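Local coordinates for putative NAD(P)H nitroreductase MhqN (Bacillus subtilis, PDB 3BEM), which is a putative homodimeric FMN-dependent NAD(P)H nitroreductase that may contribute to the degradation of aromatic compounds, at residues S27-G32 against M191-K196; L91-K96 against D184-V189. The protein carries 3 engineered substitutions. All blocks are in the same frame, centred on the assembly; numbering follows the deposited sequence.

Interaction 1: S27-G32 against M191-K196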
ATOM      1  N   SER B  27      -0.457 -19.650  -2.851  1.00 18.89           N
ATOM      2  CA  SER B  27      -1.381 -20.484  -2.074  0.50 21.10           C
ATOM      3  C   SER B  27      -0.660 -21.573  -1.287  1.00 23.84           C
ATOM      4  O   SER B  27      -1.199 -22.043  -0.291  1.00 25.85           O
ATOM      5  CB  SER B  27      -2.478 -21.097  -2.955  0.50 21.93           C
ATOM      6  OG  SER B  27      -1.915 -21.868  -3.981  0.50 24.40           O
ATOM      7  N   ASN B  28       0.531 -21.948  -1.745  0.50 20.15           N
ATOM      8  CA  ASN B  28       1.356 -22.968  -1.115  0.50 21.84           C
ATOM      9  C   ASN B  28       2.773 -22.460  -1.112  0.50 18.65           C
ATOM     10  O   ASN B  28       3.091 -21.536  -1.864  0.50 18.19           O
ATOM     11  CB  ASN B  28       1.298 -24.298  -1.905  0.50 23.63           C
ATOM     12  CG  ASN B  28       1.905 -24.202  -3.346  0.50 27.21           C
ATOM     13  OD1 ASN B  28       3.120 -24.479  -3.584  0.50 25.90           O
ATOM     14  ND2 ASN B  28       1.041 -23.878  -4.313  0.50 27.71           N
ATOM     15  N   PHE B  29       3.622 -23.054  -0.278  1.00 16.58           N
ATOM     16  CA  PHE B  29       5.061 -22.897  -0.418  1.00 15.01           C
ATOM     17  C   PHE B  29       5.727 -24.271  -0.358  1.00 19.04           C
ATOM     18  O   PHE B  29       5.187 -25.196   0.261  1.00 19.76           O
ATOM     19  CB  PHE B  29       5.628 -22.006   0.690  1.00 15.18           C
ATOM     20  CG  PHE B  29       5.118 -20.623   0.656  1.00 13.98           C
ATOM     21  CD1 PHE B  29       5.604 -19.748  -0.309  1.00 15.11           C
ATOM     22  CD2 PHE B  29       4.209 -20.162   1.587  1.00 16.28           C
ATOM     23  CE1 PHE B  29       5.177 -18.426  -0.353  1.00 15.62           C
ATOM     24  CE2 PHE B  29       3.716 -18.907   1.535  1.00 15.15           C
ATOM     25  CZ  PHE B  29       4.235 -17.987   0.582  1.00 13.07           C
ATOM     26  N   LEU B  30       6.899 -24.354  -0.985  1.00 17.11           N
ATOM     27  CA  LEU B  30       7.751 -25.522  -1.042  1.00 16.19           C
ATOM     28  C   LEU B  30       8.878 -25.506   0.003  1.00 19.40           C
ATOM     29  O   LEU B  30       9.449 -24.473   0.317  1.00 18.12           O
ATOM     30  CB  LEU B  30       8.384 -25.673  -2.424  1.00 17.14           C
ATOM     31  CG  LEU B  30       7.446 -25.968  -3.604  1.00 20.78           C
ATOM     32  CD1 LEU B  30       8.218 -25.830  -4.917  1.00 25.68           C
ATOM     33  CD2 LEU B  30       6.830 -27.364  -3.497  1.00 19.58           C
ATOM     34  N   SER B  31       9.207 -26.701   0.513  1.00 21.24           N
ATOM     35  CA  SER B  31      10.333 -26.871   1.448  1.00 16.87           C
ATOM     36  C   SER B  31      11.620 -26.837   0.661  1.00 20.04           C
ATOM     37  O   SER B  31      11.601 -27.030  -0.569  1.00 19.98           O
ATOM     38  CB  SER B  31      10.165 -28.180   2.265  1.00 19.19           C
ATOM     39  OG  SER B  31       8.928 -28.116   3.026  1.00 19.49           O
ATOM     40  N   GLY B  32      12.725 -26.534   1.360  1.00 20.53           N
ATOM     41  CA  GLY B  32      14.051 -26.533   0.776  1.00 19.55           C
ATOM     42  C   GLY B  32      14.480 -25.248   0.134  1.00 22.37           C
ATOM     43  O   GLY B  32      15.463 -25.234  -0.646  1.00 21.41           O
HETATM   44  N   MSE B 191       0.061  -9.647   7.644  1.00 16.49           N
HETATM   45  CA  MSE B 191       1.051 -10.700   7.669  0.50 14.61           C
HETATM   46  C   MSE B 191       1.444 -10.966   6.205  1.00 16.44           C
HETATM   47  O   MSE B 191       0.618 -10.891   5.311  1.00 18.25           O
HETATM   48  CB  MSE B 191       0.436 -11.921   8.348  0.50 16.46           C
HETATM   49  CG  MSE B 191       1.299 -13.115   8.422  0.50 14.78           C
HETATM   50 SE   MSE B 191       0.244 -14.570   9.315  0.38 19.17          SE
HETATM   51  CE  MSE B 191       0.080 -13.640  10.978  0.50 13.80           C
ATOM     52  N   ILE B 192       2.713 -11.251   5.952  1.00 14.13           N
ATOM     53  CA  ILE B 192       3.158 -11.645   4.624  1.00 13.50           C
ATOM     54  C   ILE B 192       4.009 -12.868   4.759  1.00 14.26           C
ATOM     55  O   ILE B 192       5.039 -12.818   5.449  1.00 16.08           O
ATOM     56  CB  ILE B 192       3.984 -10.548   3.925  1.00 16.14           C
ATOM     57  CG1 ILE B 192       3.161  -9.228   3.851  1.00 16.65           C
ATOM     58  CG2 ILE B 192       4.403 -11.004   2.518  1.00 17.71           C
ATOM     59  CD1 ILE B 192       3.981  -8.010   3.367  1.00 18.06           C
ATOM     60  N   THR B 193       3.613 -13.932   4.081  1.00 12.33           N
ATOM     61  CA  THR B 193       4.492 -15.091   3.943  1.00 12.31           C
ATOM     62  C   THR B 193       5.337 -14.921   2.711  1.00 12.80           C
ATOM     63  O   THR B 193       4.890 -14.364   1.700  1.00 13.91           O
ATOM     64  CB  THR B 193       3.739 -16.424   3.905  1.00 14.49           C
ATOM     65  OG1 THR B 193       2.589 -16.335   3.076  1.00 15.19           O
ATOM     66  CG2 THR B 193       3.338 -16.843   5.284  1.00 14.82           C
ATOM     67  N   ILE B 194       6.566 -15.452   2.763  1.00 12.58           N
ATOM     68  CA  ILE B 194       7.481 -15.414   1.636  1.00 11.80           C
ATOM     69  C   ILE B 194       8.102 -16.800   1.466  1.00 12.86           C
ATOM     70  O   ILE B 194       8.346 -17.512   2.439  1.00 14.64           O
ATOM     71  CB  ILE B 194       8.557 -14.299   1.822  1.00 13.23           C
ATOM     72  CG1 ILE B 194       9.416 -14.195   0.569  1.00 13.51           C
ATOM     73  CG2 ILE B 194       9.430 -14.570   3.101  1.00 16.82           C
ATOM     74  CD1 ILE B 194      10.294 -12.970   0.556  1.00 16.53           C
ATOM     75  N   GLY B 195       8.345 -17.205   0.214  1.00 11.73           N
ATOM     76  CA  GLY B 195       8.912 -18.473  -0.083  1.00 12.24           C
ATOM     77  C   GLY B 195       8.901 -18.743  -1.551  1.00 14.13           C
ATOM     78  O   GLY B 195       8.892 -17.803  -2.333  1.00 14.58           O
ATOM     79  N   LYS B 196       8.923 -20.025  -1.926  1.00 12.96           N
ATOM     80  CA  LYS B 196       8.884 -20.438  -3.339  1.00 14.74           C
ATOM     81  C   LYS B 196       7.636 -21.290  -3.503  1.00 17.92           C
ATOM     82  O   LYS B 196       7.455 -22.304  -2.783  1.00 16.71           O
ATOM     83  CB  LYS B 196      10.127 -21.209  -3.740  1.00 17.52           C
ATOM     84  CG  LYS B 196      11.460 -20.437  -3.592  1.00 24.47           C
ATOM     85  CD  LYS B 196      11.601 -19.192  -4.474  1.00 29.73           C
ATOM     86  CE  LYS B 196      13.018 -18.524  -4.301  1.00 29.62           C
ATOM     87  NZ  LYS B 196      14.151 -19.239  -4.910  1.00 40.27           N
TER
HETATM   88  O   HOH W   1       9.259 -21.768   0.345  1.00 19.78           O
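The ring of Phe29 lies along the end of strand 186-195, meeting Thr193 with one part of its rim and Gly195 with another. It shows how a loop without regular structure can be held against a strand largely by one aromatic side chain and a few backbone atoms, here with help from Glu197 OE2, which accepts bonds from Ser27 N and Asn28 N. Phe29 CE2 comes 3.2 Å from Thr193 OG1, which sits near the plane of the ring, at its edge, while Ile194 O lies over one face. CG stands anti to the carbonyl carbon (chi1 -63°), which carries the ring on toward Thr193 and Gly195. Farther round, Phe29 CE1 is 3.4 Å from Gly195 N and Phe29 CD1 is 3.6 Å from Gly195 CA. Gly195, with no side chain, lets the ring come this close to its backbone.

Lys196 takes part mainly through its main chain. Its carbonyl oxygen accepts a fairly straight bond from Leu30 N (N to O 2.8 Å, 160° at the hydrogen) and also receives a CA-H...O contact from Phe29 CA at 3.4 Å. Leu30 CB packs beside the same oxygen. A second link between Leu30 and Lys196 is made through water: Lys196 N donates to a molecule that in turn donates to Leu30 O, 2.7 Å away. The lysine side chain leads away from the loop to a cation-pi contact with Trp163.

Lys82, an FMN-binding residue, and Ser85 of helix 82-85 touch the Phe29 side chain. Thr193 OG1 makes a weak hydrogen bond to Cys166 O of strand 164-168, which pairs with 186-195 in the central sheet, whereas Ile194 packs on Ala88 of strand 88-95.

Interaction 2: L91-K96 against D184-V189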
ATOM      1  N   LEU B  91       5.447  -9.931  10.015  1.00 15.69           N
ATOM      2  CA  LEU B  91       4.360  -9.130  10.530  1.00 16.28           C
ATOM      3  C   LEU B  91       4.667  -7.707  10.203  1.00 14.91           C
ATOM      4  O   LEU B  91       5.711  -7.183  10.565  1.00 16.66           O
ATOM      5  CB  LEU B  91       4.177  -9.368  12.034  1.00 19.19           C
ATOM      6  CG  LEU B  91       3.573 -10.738  12.406  1.00 23.12           C
ATOM      7  CD1 LEU B  91       2.167 -10.945  11.741  1.00 25.42           C
ATOM      8  CD2 LEU B  91       4.603 -11.896  12.129  1.00 28.22           C
ATOM      9  N   VAL B  92       3.755  -7.089   9.480  1.00 15.09           N
ATOM     10  CA  VAL B  92       3.890  -5.715   9.085  1.00 13.70           C
ATOM     11  C   VAL B  92       3.160  -4.864  10.123  1.00 15.92           C
ATOM     12  O   VAL B  92       1.949  -4.935  10.269  1.00 16.91           O
ATOM     13  CB  VAL B  92       3.308  -5.455   7.679  1.00 16.16           C
ATOM     14  CG1 VAL B  92       3.642  -4.002   7.240  1.00 17.99           C
ATOM     15  CG2 VAL B  92       3.808  -6.523   6.634  1.00 17.01           C
ATOM     16  N   LEU B  93       3.931  -4.062  10.859  1.00 14.76           N
ATOM     17  CA  LEU B  93       3.429  -3.239  11.931  1.00 14.05           C
ATOM     18  C   LEU B  93       3.387  -1.777  11.500  1.00 16.16           C
ATOM     19  O   LEU B  93       4.237  -1.317  10.751  1.00 16.12           O
ATOM     20  CB  LEU B  93       4.346  -3.326  13.168  1.00 15.04           C
ATOM     21  CG  LEU B  93       4.620  -4.726  13.695  1.00 15.44           C
ATOM     22  CD1 LEU B  93       5.512  -4.699  14.959  1.00 16.38           C
ATOM     23  CD2 LEU B  93       3.252  -5.496  13.919  1.00 17.67           C
ATOM     24  N   GLY B  94       2.390  -1.060  12.009  1.00 15.52           N
ATOM     25  CA  GLY B  94       2.328   0.368  11.875  1.00 15.96           C
ATOM     26  C   GLY B  94       2.322   1.041  13.233  1.00 14.74           C
ATOM     27  O   GLY B  94       1.493   0.741  14.089  1.00 16.27           O
ATOM     28  N   ASP B  95       3.258   1.950  13.446  1.00 17.22           N
ATOM     29  CA  ASP B  95       3.310   2.698  14.711  1.00 16.77           C
ATOM     30  C   ASP B  95       2.211   3.754  14.796  1.00 15.10           C
ATOM     31  O   ASP B  95       2.240   4.752  14.089  1.00 17.17           O
ATOM     32  CB  ASP B  95       4.659   3.348  14.804  1.00 18.63           C
ATOM     33  CG  ASP B  95       4.962   3.939  16.137  1.00 21.57           C
ATOM     34  OD1 ASP B  95       4.131   3.896  17.055  1.00 19.49           O
ATOM     35  OD2 ASP B  95       6.117   4.432  16.270  1.00 22.06           O
ATOM     36  N   LYS B  96       1.265   3.543  15.723  1.00 17.36           N
ATOM     37  CA  LYS B  96       0.202   4.497  15.996  1.00 18.31           C
ATOM     38  C   LYS B  96       0.714   5.783  16.654  1.00 18.56           C
ATOM     39  O   LYS B  96       0.023   6.804  16.652  1.00 20.36           O
ATOM     40  CB  LYS B  96      -0.868   3.838  16.866  1.00 18.25           C
ATOM     41  CG  LYS B  96      -1.643   2.747  16.153  1.00 20.49           C
ATOM     42  CD  LYS B  96      -2.668   2.044  17.046  1.00 23.79           C
ATOM     43  CE  LYS B  96      -2.059   1.206  18.109  1.00 24.71           C
ATOM     44  NZ  LYS B  96      -3.103   0.413  18.863  1.00 25.00           N
ATOM     45  N   ASP B 184       1.875  -2.288  22.495  1.00 26.99           N
ATOM     46  CA  ASP B 184       0.534  -1.777  22.207  1.00 26.21           C
ATOM     47  C   ASP B 184       0.483  -0.688  21.158  1.00 20.97           C
ATOM     48  O   ASP B 184      -0.545  -0.540  20.479  1.00 24.91           O
ATOM     49  CB  ASP B 184      -0.172  -1.224  23.460  1.00 28.83           C
ATOM     50  CG  ASP B 184      -1.538  -0.527  23.128  1.00 33.39           C
ATOM     51  OD1 ASP B 184      -2.502  -1.216  22.684  1.00 49.97           O
ATOM     52  OD2 ASP B 184      -1.646   0.724  23.300  1.00 46.13           O
ATOM     53  N   GLN B 185       1.556   0.076  21.034  1.00 20.12           N
ATOM     54  CA  GLN B 185       1.533   1.198  20.119  1.00 18.92           C
ATOM     55  C   GLN B 185       1.551   0.764  18.646  1.00 17.94           C
ATOM     56  O   GLN B 185       1.327   1.576  17.802  1.00 17.83           O
ATOM     57  CB  GLN B 185       2.688   2.159  20.358  1.00 21.95           C
ATOM     58  CG  GLN B 185       4.010   1.654  19.942  1.00 22.69           C
ATOM     59  CD  GLN B 185       5.111   2.549  20.436  1.00 35.54           C
ATOM     60  OE1 GLN B 185       5.637   2.328  21.524  1.00 41.97           O
ATOM     61  NE2 GLN B 185       5.462   3.576  19.652  1.00 28.11           N
ATOM     62  N   PHE B 186       1.835  -0.499  18.375  1.00 17.61           N
ATOM     63  CA  PHE B 186       1.887  -1.012  17.018  1.00 17.51           C
ATOM     64  C   PHE B 186       0.612  -1.706  16.645  1.00 19.03           C
ATOM     65  O   PHE B 186       0.151  -2.573  17.382  1.00 21.79           O
ATOM     66  CB  PHE B 186       3.057  -1.966  16.860  1.00 16.34           C
ATOM     67  CG  PHE B 186       4.376  -1.306  17.057  1.00 20.03           C
ATOM     68  CD1 PHE B 186       4.928  -0.527  16.069  1.00 19.20           C
ATOM     69  CD2 PHE B 186       5.044  -1.457  18.248  1.00 25.35           C
ATOM     70  CE1 PHE B 186       6.149   0.133  16.283  1.00 25.75           C
ATOM     71  CE2 PHE B 186       6.254  -0.830  18.475  1.00 29.01           C
ATOM     72  CZ  PHE B 186       6.810  -0.039  17.500  1.00 27.60           C
ATOM     73  N   GLU B 187       0.038  -1.294  15.525  1.00 15.74           N
ATOM     74  CA  GLU B 187      -0.996  -2.041  14.866  1.00 15.39           C
ATOM     75  C   GLU B 187      -0.395  -3.167  14.034  1.00 15.53           C
ATOM     76  O   GLU B 187       0.572  -2.919  13.317  1.00 15.83           O
ATOM     77  CB  GLU B 187      -1.792  -1.073  14.010  1.00 17.92           C
ATOM     78  CG  GLU B 187      -2.937  -1.649  13.260  1.00 21.02           C
ATOM     79  CD  GLU B 187      -4.168  -1.874  14.084  1.00 23.33           C
ATOM     80  OE1 GLU B 187      -4.301  -1.275  15.194  1.00 25.68           O
ATOM     81  OE2 GLU B 187      -4.988  -2.720  13.610  1.00 23.78           O
ATOM     82  N   VAL B 188      -0.935  -4.391  14.136  1.00 16.80           N
ATOM     83  CA  VAL B 188      -0.528  -5.473  13.262  1.00 16.99           C
ATOM     84  C   VAL B 188      -1.346  -5.341  11.958  1.00 17.67           C
ATOM     85  O   VAL B 188      -2.515  -5.730  11.882  1.00 19.46           O
ATOM     86  CB  VAL B 188      -0.675  -6.872  13.870  1.00 18.96           C
ATOM     87  CG1 VAL B 188      -0.059  -7.911  12.933  1.00 21.74           C
ATOM     88  CG2 VAL B 188      -0.013  -6.976  15.235  1.00 19.69           C
ATOM     89  N   VAL B 189      -0.751  -4.688  10.973  1.00 14.90           N
ATOM     90  CA  VAL B 189      -1.462  -4.260   9.768  1.00 13.54           C
ATOM     91  C   VAL B 189      -1.686  -5.416   8.778  1.00 14.14           C
ATOM     92  O   VAL B 189      -2.739  -5.523   8.197  1.00 16.94           O
ATOM     93  CB  VAL B 189      -0.753  -3.081   9.122  1.00 14.75           C
ATOM     94  CG1 VAL B 189      -1.375  -2.700   7.710  1.00 15.99           C
ATOM     95  CG2 VAL B 189      -0.652  -1.869  10.147  1.00 16.90           C
TER
HETATM   96  O   HOH W   2      -4.441  -1.513  17.689  1.00 39.97           O
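Gly94 and Glu187 form a hydrogen-bonded antiparallel pair in the central sheet of the nitroreductase fold, each N donating to the other's O at 2.9 Å. The non-hydrogen-bonded pairs beside it, Leu93 with Val188 and Asp95 with Phe186, put their side chains on one face, where Leu93 CD2 touches Val188 CG2 at 3.8 Å. Asp95 CB rests against Phe186 CE1, and its OD1 takes an almost straight bond from Gln185 NE2 (2.9 Å, 177°) on its syn side, 30° out of the carboxylate plane though within the plane of the amide. An alanine here would remove that acceptor and would probably leave the Gln185 amide freer to turn, while Gln97 N would lose a partner as well.

Lys96 can be followed outward. Lys96 CB lies 3.3 Å from Gln185 O, the oxygen that accepts its own backbone N-H, and CG stays beside it. Lys96 CD passes Glu187 OE1 at 4.1 Å. A bend at chi3 (-69°) then brings CE against Asp184 O and gives NZ a weak bond to that carbonyl. Glu187 has its salt bridge with Arg140 through OE2; its OE1 is reached from Lys96 NZ by way of a water that accepts from NZ at 2.6 Å.

How the interactions relate
Both contacts draw on strand 186-195, interaction 2 at its beginning and interaction 1 at its end, with centres 23 Å apart. They meet midway, where Met191 packs on Leu91 and Ile192 on Val92. Interaction 2 is regular strand pairing within the sheet: it is buried and apolar toward Leu91 and Val189 and becomes charged and hydrated toward Lys96 and Asp184. Interaction 1 instead ties an irregular loop to the end of the strand and the residue after it; the aromatic side is buried close to the flavin pocket, and the side at Leu30 is exposed. Repeated main-chain bonds dominate the one, a single ring and shared carbonyl the other. Along the chain, interaction 2 is nested within the loop that interaction 1 closes.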